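PDB 2PQ7: predicted HD superfamily hydrolase from uncultured Thermotogales bacterium, which is probably a metal-dependent hydrolase of the HD superfamily, and binds two iron(III) ions in its helical domain. Local coordinates for residues Ala63-Ile68 with Gly90-Met95. Numbering follows the deposited sequence.
With FE (Fe (III) ion), chain C; FE (Fe (III) ion), chain B.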
ATOM      1  N   ALA A  63     -14.265  -1.193  22.916  1.00 11.40           N
ATOM      2  CA  ALA A  63     -13.359  -0.750  21.868  1.00 11.30           C
ATOM      3  C   ALA A  63     -13.052   0.738  21.942  1.00 14.76           C
ATOM      4  O   ALA A  63     -11.919   1.150  21.776  1.00 15.30           O
ATOM      5  CB  ALA A  63     -13.945  -1.071  20.513  1.00 15.86           C
ATOM      6  N   LEU A  64     -14.089   1.549  22.144  1.00 14.23           N
ATOM      7  CA  LEU A  64     -13.863   3.007  22.245  1.00 14.19           C
ATOM      8  C   LEU A  64     -12.959   3.387  23.409  1.00 14.51           C
ATOM      9  O   LEU A  64     -12.127   4.280  23.312  1.00 14.05           O
ATOM     10  CB  LEU A  64     -15.193   3.757  22.319  1.00 16.55           C
ATOM     11  CG  LEU A  64     -15.797   4.146  20.992  1.00 27.30           C
ATOM     12  CD1 LEU A  64     -17.080   4.869  21.320  1.00 29.84           C
ATOM     13  CD2 LEU A  64     -14.781   5.085  20.256  1.00 25.93           C
ATOM     14  N   LEU A  65     -13.148   2.698  24.537  1.00 13.93           N
ATOM     15  CA  LEU A  65     -12.386   3.019  25.738  1.00 12.35           C
ATOM     16  C   LEU A  65     -11.072   2.264  25.927  1.00 12.22           C
ATOM     17  O   LEU A  65     -10.263   2.665  26.759  1.00 14.17           O
ATOM     18  CB  LEU A  65     -13.234   2.776  26.975  1.00 12.96           C
ATOM     19  CG  LEU A  65     -14.405   3.737  27.108  1.00 12.65           C
ATOM     20  CD1 LEU A  65     -15.285   3.301  28.277  1.00 18.76           C
ATOM     21  CD2 LEU A  65     -13.969   5.162  27.235  1.00 16.43           C
ATOM     22  N   HIS A  66     -10.815   1.271  25.093  1.00 11.59           N
ATOM     23  CA  HIS A  66      -9.722   0.329  25.460  1.00 11.20           C
ATOM     24  C   HIS A  66      -8.339   0.970  25.529  1.00 12.13           C
ATOM     25  O   HIS A  66      -7.558   0.600  26.360  1.00 13.73           O
ATOM     26  CB  HIS A  66      -9.705  -0.909  24.580  1.00 13.21           C
ATOM     27  CG  HIS A  66      -8.991  -0.742  23.281  1.00 14.51           C
ATOM     28  ND1 HIS A  66      -9.492  -0.007  22.238  1.00 12.48           N
ATOM     29  CD2 HIS A  66      -7.807  -1.244  22.855  1.00 13.89           C
ATOM     30  CE1 HIS A  66      -8.632  -0.037  21.229  1.00 12.00           C
ATOM     31  NE2 HIS A  66      -7.590  -0.785  21.584  1.00 13.76           N
ATOM     32  N   ASP A  67      -8.065   1.935  24.662  1.00 12.02           N
ATOM     33  CA  ASP A  67      -6.789   2.639  24.652  1.00 11.80           C
ATOM     34  C   ASP A  67      -6.901   4.109  25.119  1.00 12.65           C
ATOM     35  O   ASP A  67      -5.991   4.905  24.817  1.00 13.01           O
ATOM     36  CB  ASP A  67      -6.208   2.580  23.255  1.00 12.57           C
ATOM     37  CG  ASP A  67      -5.561   1.232  22.937  1.00 16.69           C
ATOM     38  OD1 ASP A  67      -5.174   0.419  23.825  1.00 13.67           O
ATOM     39  OD2 ASP A  67      -5.369   0.966  21.713  1.00 15.36           O
ATOM     40  N   ILE A  68      -7.961   4.440  25.881  1.00 14.10           N
ATOM     41  CA  ILE A  68      -8.169   5.824  26.274  1.00 15.93           C
ATOM     42  C   ILE A  68      -7.061   6.328  27.198  1.00 13.35           C
ATOM     43  O   ILE A  68      -6.770   7.516  27.208  1.00 12.42           O
ATOM     44  CB  ILE A  68      -9.569   6.071  26.835  1.00 14.89           C
ATOM     45  CG1 ILE A  68      -9.942   7.574  26.690  1.00 14.92           C
ATOM     46  CG2 ILE A  68      -9.715   5.583  28.292  1.00 15.08           C
ATOM     47  CD1 ILE A  68     -11.287   7.935  27.229  1.00 19.45           C
ATOM     48  N   GLY A  90     -15.149   3.932  36.572  1.00 13.46           N
ATOM     49  CA  GLY A  90     -15.601   5.174  37.123  1.00 16.56           C
ATOM     50  C   GLY A  90     -16.584   5.906  36.235  1.00 16.90           C
ATOM     51  O   GLY A  90     -17.584   6.401  36.693  1.00 17.91           O
ATOM     52  N   LEU A  91     -16.303   5.930  34.941  1.00 15.52           N
ATOM     53  CA  LEU A  91     -17.114   6.700  33.992  1.00 16.58           C
ATOM     54  C   LEU A  91     -18.486   6.069  33.758  1.00 17.01           C
ATOM     55  O   LEU A  91     -19.504   6.740  33.823  1.00 15.99           O
ATOM     56  CB  LEU A  91     -16.408   6.799  32.638  1.00 16.62           C
ATOM     57  CG  LEU A  91     -17.262   7.390  31.492  1.00 14.46           C
ATOM     58  CD1 LEU A  91     -17.422   8.878  31.772  1.00 18.14           C
ATOM     59  CD2 LEU A  91     -16.596   7.182  30.178  1.00 17.19           C
ATOM     60  N   LEU A  92     -18.528   4.798  33.427  1.00 13.35           N
ATOM     61  CA  LEU A  92     -19.713   4.137  32.969  1.00 13.89           C
ATOM     62  C   LEU A  92     -20.924   4.131  33.920  1.00 15.73           C
ATOM     63  O   LEU A  92     -22.072   4.303  33.466  1.00 17.04           O
ATOM     64  CB  LEU A  92     -19.421   2.746  32.409  1.00 14.94           C
ATOM     65  CG  LEU A  92     -18.557   2.772  31.125  1.00 15.28           C
ATOM     66  CD1 LEU A  92     -18.229   1.345  30.685  1.00 15.33           C
ATOM     67  CD2 LEU A  92     -19.219   3.625  29.963  1.00 16.33           C
ATOM     68  N   PRO A  93     -20.712   3.953  35.233  1.00 15.29           N
ATOM     69  CA  PRO A  93     -21.885   4.055  36.148  1.00 17.56           C
ATOM     70  C   PRO A  93     -22.589   5.417  36.102  1.00 17.79           C
ATOM     71  O   PRO A  93     -23.799   5.470  36.303  1.00 21.27           O
ATOM     72  CB  PRO A  93     -21.276   3.806  37.531  1.00 18.25           C
ATOM     73  CG  PRO A  93     -20.055   2.945  37.232  1.00 15.68           C
ATOM     74  CD  PRO A  93     -19.496   3.518  35.962  1.00 16.87           C
ATOM     75  N   THR A  94     -21.827   6.472  35.828  1.00 19.24           N
ATOM     76  CA  THR A  94     -22.408   7.825  35.727  1.00 20.55           C
ATOM     77  C   THR A  94     -23.285   8.015  34.511  1.00 22.78           C
ATOM     78  O   THR A  94     -24.002   9.020  34.409  1.00 25.20           O
ATOM     79  CB  THR A  94     -21.333   8.961  35.720  1.00 20.83           C
ATOM     80  OG1 THR A  94     -20.707   9.035  34.439  1.00 23.95           O
ATOM     81  CG2 THR A  94     -20.293   8.794  36.833  1.00 24.96           C
HETATM   82  N   MSE A  95     -23.220   7.089  33.564  1.00 21.30           N
HETATM   83  CA  MSE A  95     -24.011   7.088  32.347  1.00 20.38           C
HETATM   84  C   MSE A  95     -25.163   6.073  32.409  1.00 21.06           C
HETATM   85  O   MSE A  95     -25.781   5.749  31.396  1.00 23.59           O
HETATM   86  CB  MSE A  95     -23.069   6.828  31.148  1.00 19.10           C
HETATM   87  CG  MSE A  95     -22.044   7.950  30.888  1.00 19.06           C
HETATM   88 SE   MSE A  95     -20.871   7.515  29.494  0.74 16.04          SE
HETATM   89  CE  MSE A  95     -20.369   9.332  29.090  1.00 18.59           C
TER
HETATM   90 FE    FE C 221      -5.533  -0.891  20.728  1.00 17.09          FE
HETATM   91 FE    FE B 220      -3.971  -1.179  23.924  1.00 16.80          FE
HETATM   92  O   HOH W   1      -4.805  -2.017  22.310  1.00 18.77           O
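Leu65 meets Leu91 and Leu92 just behind the His-Asp pair, His66 and Asp67, that gives the HD domain its name. The contact joins helix 56-65 to helix 80-91 through leucine methyl groups. The bond to Leu65 CB is directed toward segment 90-95; CB and CG stay back from it, and the two methyls beyond make the contact: CD1 reaches Leu92 CD1 at 4.3 Å, and CD2 reaches Leu91 CD2 at 4.4 Å. Both approaches are loose, and the nearest CA atoms, those of Leu65 and Leu91, are 10.2 Å apart. Helix 99-111 adds to this apolar layer, Ile109 packing on Leu65 and Val102 and Val105 on Leu92.

A type I turn runs from Leu65 to Ile68, closed by Ile68 N on Leu65 O, and sends His66 and Asp67 to the irons. His66 CG lies between its backbone N and carbonyl carbon (chi1 84°); the ring's ND1 donates to Ala63 O at 2.7 Å, nearly in the ring plane, and this bond and that of NE2 to one iron together hold the ring's rotation. His37 and Asp132 bind that same iron, His80 and His112 the other. The Asp67 carboxylate spans the pair: OD2 binds the iron that His66 holds, OD1 binds the second iron at 2.0 Å, and a water oxygen also bridges the two metals.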